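Local coordinates for stress response kinase A (Escherichia coli, PDB 1ZYL), which phosphorylates serine and threonine residues of proteins, itself included, with ATP, and probably helps the cell to withstand stress from reactive oxygen species, at residues L140-Y152 / D217-D229. Sequence-based numbering, arbitrary orientation.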
loop_
_atom_site.group_PDB
_atom_site.type_symbol
_atom_site.label_atom_id
_atom_site.label_comp_id
_atom_site.label_asym_id
_atom_site.label_seq_id
_atom_site.Cartn_x
_atom_site.Cartn_y
_atom_site.Cartn_z
ATOM N N LEU A 140 12.574 10.154 -9.105
ATOM C CA LEU A 140 12.360 8.820 -8.548
ATOM C C LEU A 140 12.994 8.587 -7.184
ATOM O O LEU A 140 14.066 9.106 -6.883
ATOM C CB LEU A 140 12.922 7.773 -9.512
ATOM C CG LEU A 140 12.061 7.127 -10.597
ATOM C CD1 LEU A 140 10.822 7.944 -10.891
ATOM C CD2 LEU A 140 12.898 6.961 -11.829
ATOM N N PHE A 141 12.337 7.788 -6.357
ATOM C CA PHE A 141 12.903 7.470 -5.055
ATOM C C PHE A 141 14.291 6.873 -5.327
ATOM O O PHE A 141 14.594 6.451 -6.447
ATOM C CB PHE A 141 12.010 6.459 -4.329
ATOM C CG PHE A 141 10.693 7.030 -3.873
ATOM C CD1 PHE A 141 9.510 6.332 -4.074
ATOM C CD2 PHE A 141 10.638 8.263 -3.219
ATOM C CE1 PHE A 141 8.288 6.850 -3.633
ATOM C CE2 PHE A 141 9.412 8.797 -2.767
ATOM C CZ PHE A 141 8.241 8.089 -2.974
ATOM N N ILE A 142 15.149 6.864 -4.318
ATOM C CA ILE A 142 16.474 6.298 -4.494
ATOM C C ILE A 142 16.638 5.215 -3.461
ATOM O O ILE A 142 17.316 4.222 -3.704
ATOM C CB ILE A 142 17.581 7.354 -4.309
ATOM C CG1 ILE A 142 17.582 8.318 -5.496
ATOM C CG2 ILE A 142 18.937 6.677 -4.208
ATOM C CD1 ILE A 142 18.615 9.424 -5.385
ATOM N N HIS A 143 15.996 5.408 -2.313
ATOM C CA HIS A 143 16.065 4.443 -1.220
ATOM C C HIS A 143 14.832 3.549 -1.105
ATOM O O HIS A 143 14.949 2.363 -0.790
ATOM C CB HIS A 143 16.316 5.172 0.095
ATOM C CG HIS A 143 17.641 5.855 0.139
ATOM N ND1 HIS A 143 18.825 5.181 -0.061
ATOM C CD2 HIS A 143 17.972 7.156 0.312
ATOM C CE1 HIS A 143 19.831 6.037 -0.014
ATOM N NE2 HIS A 143 19.341 7.241 0.210
ATOM N N ARG A 144 13.657 4.114 -1.354
ATOM C CA ARG A 144 12.435 3.338 -1.298
ATOM C C ARG A 144 12.460 2.324 -2.427
ATOM O O ARG A 144 13.088 2.545 -3.464
ATOM C CB ARG A 144 11.227 4.234 -1.478
ATOM C CG ARG A 144 11.132 5.336 -0.471
ATOM C CD ARG A 144 9.695 5.631 -0.196
ATOM N NE ARG A 144 9.483 5.704 1.237
ATOM C CZ ARG A 144 8.495 5.092 1.869
ATOM N NH1 ARG A 144 8.380 5.219 3.186
ATOM N NH2 ARG A 144 7.627 4.358 1.187
ATOM N N PRO A 145 11.769 1.194 -2.247
ATOM C CA PRO A 145 11.736 0.157 -3.280
ATOM C C PRO A 145 11.108 0.630 -4.576
ATOM O O PRO A 145 10.322 1.582 -4.605
ATOM C CB PRO A 145 10.892 -0.949 -2.646
ATOM C CG PRO A 145 11.085 -0.754 -1.200
ATOM C CD PRO A 145 11.058 0.752 -1.037
ATOM N N THR A 146 11.464 -0.031 -5.662
ATOM C CA THR A 146 10.856 0.296 -6.934
ATOM C C THR A 146 10.247 -1.039 -7.362
ATOM O O THR A 146 10.968 -1.973 -7.710
ATOM C CB THR A 146 11.895 0.832 -7.936
ATOM O OG1 THR A 146 11.573 0.383 -9.253
ATOM C CG2 THR A 146 13.278 0.384 -7.555
ATOM N N ILE A 147 8.915 -1.119 -7.269
ATOM C CA ILE A 147 8.147 -2.316 -7.588
ATOM C C ILE A 147 8.810 -3.185 -8.650
ATOM O O ILE A 147 9.227 -2.710 -9.711
ATOM C CB ILE A 147 6.695 -1.938 -8.019
ATOM C CG1 ILE A 147 5.913 -1.443 -6.803
ATOM C CG2 ILE A 147 5.968 -3.133 -8.637
ATOM C CD1 ILE A 147 4.453 -1.126 -7.095
ATOM N N GLY A 148 8.913 -4.469 -8.344
ATOM C CA GLY A 148 9.530 -5.402 -9.254
ATOM C C GLY A 148 9.376 -6.787 -8.673
ATOM O O GLY A 148 8.908 -6.945 -7.543
ATOM N N LEU A 149 9.786 -7.794 -9.434
ATOM C CA LEU A 149 9.665 -9.189 -9.023
ATOM C C LEU A 149 10.469 -9.615 -7.789
ATOM O O LEU A 149 10.048 -10.511 -7.056
ATOM C CB LEU A 149 10.031 -10.090 -10.203
ATOM C CG LEU A 149 9.348 -9.747 -11.522
ATOM C CD1 LEU A 149 9.582 -10.882 -12.496
ATOM C CD2 LEU A 149 7.853 -9.518 -11.304
ATOM N N ASN A 150 11.615 -8.983 -7.557
ATOM C CA ASN A 150 12.449 -9.347 -6.415
ATOM C C ASN A 150 11.722 -9.296 -5.085
ATOM O O ASN A 150 11.591 -10.307 -4.403
ATOM C CB ASN A 150 13.680 -8.449 -6.332
ATOM C CG ASN A 150 14.450 -8.642 -5.036
ATOM O OD1 ASN A 150 14.720 -7.681 -4.311
ATOM N ND2 ASN A 150 14.807 -9.885 -4.739
ATOM N N GLU A 151 11.266 -8.101 -4.728
ATOM C CA GLU A 151 10.557 -7.861 -3.474
ATOM C C GLU A 151 9.178 -8.492 -3.421
ATOM O O GLU A 151 8.730 -8.954 -2.370
ATOM C CB GLU A 151 10.402 -6.356 -3.245
ATOM C CG GLU A 151 9.704 -5.999 -1.953
ATOM C CD GLU A 151 9.447 -4.523 -1.837
ATOM O OE1 GLU A 151 9.239 -4.024 -0.706
ATOM O OE2 GLU A 151 9.444 -3.857 -2.891
ATOM N N TYR A 152 8.501 -8.500 -4.560
ATOM C CA TYR A 152 7.160 -9.041 -4.613
ATOM C C TYR A 152 7.032 -10.540 -4.808
ATOM O O TYR A 152 6.103 -11.136 -4.278
ATOM C CB TYR A 152 6.349 -8.294 -5.675
ATOM C CG TYR A 152 5.813 -6.982 -5.158
ATOM C CD1 TYR A 152 6.629 -5.859 -5.053
ATOM C CD2 TYR A 152 4.496 -6.885 -4.707
ATOM C CE1 TYR A 152 6.144 -4.669 -4.509
ATOM C CE2 TYR A 152 4.002 -5.710 -4.165
ATOM C CZ TYR A 152 4.825 -4.603 -4.068
ATOM O OH TYR A 152 4.311 -3.434 -3.554
ATOM N N ASP A 217 -1.988 7.884 3.914
ATOM C CA ASP A 217 -1.041 6.788 4.034
ATOM C C ASP A 217 -0.117 6.585 2.836
ATOM O O ASP A 217 -0.461 5.868 1.898
ATOM C CB ASP A 217 -1.806 5.487 4.309
ATOM C CG ASP A 217 -1.008 4.503 5.133
ATOM O OD1 ASP A 217 0.241 4.586 5.100
ATOM O OD2 ASP A 217 -1.626 3.642 5.803
ATOM N N LEU A 218 1.059 7.205 2.875
ATOM C CA LEU A 218 2.029 7.045 1.804
ATOM C C LEU A 218 3.131 6.091 2.240
ATOM O O LEU A 218 4.120 5.906 1.534
ATOM C CB LEU A 218 2.653 8.383 1.423
ATOM C CG LEU A 218 1.769 9.498 0.870
ATOM C CD1 LEU A 218 2.659 10.432 0.082
ATOM C CD2 LEU A 218 0.670 8.961 -0.030
ATOM N N ASP A 219 2.954 5.481 3.407
ATOM C CA ASP A 219 3.947 4.556 3.941
ATOM C C ASP A 219 4.427 3.550 2.895
ATOM O O ASP A 219 5.568 3.084 2.951
ATOM C CB ASP A 219 3.371 3.794 5.139
ATOM C CG ASP A 219 4.438 3.044 5.926
ATOM O OD1 ASP A 219 4.105 2.021 6.561
ATOM O OD2 ASP A 219 5.605 3.487 5.920
ATOM N N ASP A 220 3.558 3.221 1.941
ATOM C CA ASP A 220 3.904 2.250 0.905
ATOM C C ASP A 220 4.392 2.846 -0.401
ATOM O O ASP A 220 4.823 2.119 -1.288
ATOM C CB ASP A 220 2.728 1.307 0.648
ATOM C CG ASP A 220 2.737 0.091 1.581
ATOM O OD1 ASP A 220 1.644 -0.370 1.992
ATOM O OD2 ASP A 220 3.841 -0.411 1.894
ATOM N N ALA A 221 4.345 4.166 -0.510
ATOM C CA ALA A 221 4.813 4.844 -1.714
ATOM C C ALA A 221 6.044 4.104 -2.220
ATOM O O ALA A 221 7.004 3.899 -1.484
ATOM C CB ALA A 221 5.159 6.305 -1.399
ATOM N N ARG A 222 6.004 3.701 -3.482
ATOM C CA ARG A 222 7.098 2.959 -4.083
ATOM C C ARG A 222 7.271 3.458 -5.508
ATOM O O ARG A 222 6.467 4.254 -5.976
ATOM C CB ARG A 222 6.721 1.476 -4.083
ATOM C CG ARG A 222 7.834 0.525 -3.691
ATOM C CD ARG A 222 7.286 -0.836 -3.253
ATOM N NE ARG A 222 6.466 -0.723 -2.056
ATOM C CZ ARG A 222 6.473 -1.613 -1.073
ATOM N NH1 ARG A 222 5.697 -1.448 -0.011
ATOM N NH2 ARG A 222 7.265 -2.670 -1.145
ATOM N N ASN A 223 8.327 3.033 -6.191
ATOM C CA ASN A 223 8.479 3.436 -7.588
ATOM C C ASN A 223 7.833 2.310 -8.402
ATOM O O ASN A 223 8.151 1.131 -8.216
ATOM C CB ASN A 223 9.953 3.568 -8.003
ATOM C CG ASN A 223 10.672 4.730 -7.315
ATOM O OD1 ASN A 223 10.111 5.815 -7.140
ATOM N ND2 ASN A 223 11.936 4.508 -6.947
ATOM N N GLY A 224 6.915 2.659 -9.292
ATOM C CA GLY A 224 6.270 1.640 -10.098
ATOM C C GLY A 224 5.499 2.215 -11.267
ATOM O O GLY A 224 5.651 3.390 -11.600
ATOM N N PRO A 225 4.659 1.403 -11.918
ATOM C CA PRO A 225 3.859 1.849 -13.062
ATOM C C PRO A 225 2.575 2.524 -12.603
ATOM O O PRO A 225 1.895 2.041 -11.688
ATOM C CB PRO A 225 3.597 0.554 -13.811
ATOM C CG PRO A 225 3.421 -0.405 -12.704
ATOM C CD PRO A 225 4.526 -0.049 -11.724
ATOM N N ALA A 226 2.244 3.638 -13.250
ATOM C CA ALA A 226 1.051 4.404 -12.920
ATOM C C ALA A 226 -0.148 3.509 -12.629
ATOM O O ALA A 226 -0.887 3.760 -11.674
ATOM C CB ALA A 226 0.733 5.374 -14.043
ATOM N N VAL A 227 -0.341 2.463 -13.432
ATOM C CA VAL A 227 -1.462 1.547 -13.221
ATOM C C VAL A 227 -1.626 1.065 -11.787
ATOM O O VAL A 227 -2.751 0.797 -11.353
ATOM C CB VAL A 227 -1.369 0.287 -14.088
ATOM C CG1 VAL A 227 -2.298 0.410 -15.258
ATOM C CG2 VAL A 227 0.046 0.070 -14.548
ATOM N N GLN A 228 -0.511 0.951 -11.064
ATOM C CA GLN A 228 -0.527 0.481 -9.680
ATOM C C GLN A 228 -1.540 1.214 -8.820
ATOM O O GLN A 228 -2.198 0.603 -7.986
ATOM C CB GLN A 228 0.849 0.645 -9.041
ATOM C CG GLN A 228 1.402 -0.616 -8.417
ATOM C CD GLN A 228 0.437 -1.288 -7.466
ATOM O OE1 GLN A 228 0.242 -0.848 -6.332
ATOM N NE2 GLN A 228 -0.177 -2.369 -7.930
ATOM N N ASP A 229 -1.655 2.526 -9.020
ATOM C CA ASP A 229 -2.577 3.348 -8.243
ATOM C C ASP A 229 -3.952 3.426 -8.891
ATOM O O ASP A 229 -4.809 4.196 -8.447
ATOM C CB ASP A 229 -2.016 4.767 -8.085
ATOM C CG ASP A 229 -0.763 4.816 -7.230
ATOM O OD1 ASP A 229 -0.016 5.810 -7.335
ATOM O OD2 ASP A 229 -0.527 3.869 -6.447
#
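Asn223 meets 140-152 with every part of its side chain. Its CB lies against Thr146 CB; CG, turned beside the backbone N (chi1 -68°), comes close to Phe141. OD1 accepts a hydrogen bond from the backbone N of Phe141 at 3.1 Å, in the carbonyl plane and on a lone pair, while ND2 gives a weak bond to Phe141 O. The pair favours this rotation of the amide, its plane 27° from that of the Phe141 ring. The backbones of Thr146 and Asn223 form a single beta bridge.

Arg144 CD lies over the centre of one face of the Phe141 ring, 3.8 Å above its plane. Bends at chi2 and chi3 carry the chain across the ring and bring NH2 to two carbonyls in the guanidinium plane: Ala221 O, at 2.8 Å from NH2 and approached on a lone pair, and Asp219 O, approached from above its carbonyl plane. Glu70 of helix 64-79 pairs with NH1.

Arg222 joins a salt-bridge network: NH2 pairs at the guanidinium edge with Glu151 OE1, modelled too close for exact geometry, and NH1 with Asp220 OD2, which also pairs with Arg61. Tyr152 OH sits over one guanidinium face, toward its rim.

The contact ties the approach to helix 149-161 to the segment following Asp217, the inferred magnesium ligand, which probably corresponds to the DFG aspartate of eukaryotic protein kinases in this protein-kinase-like phosphotransferase fold.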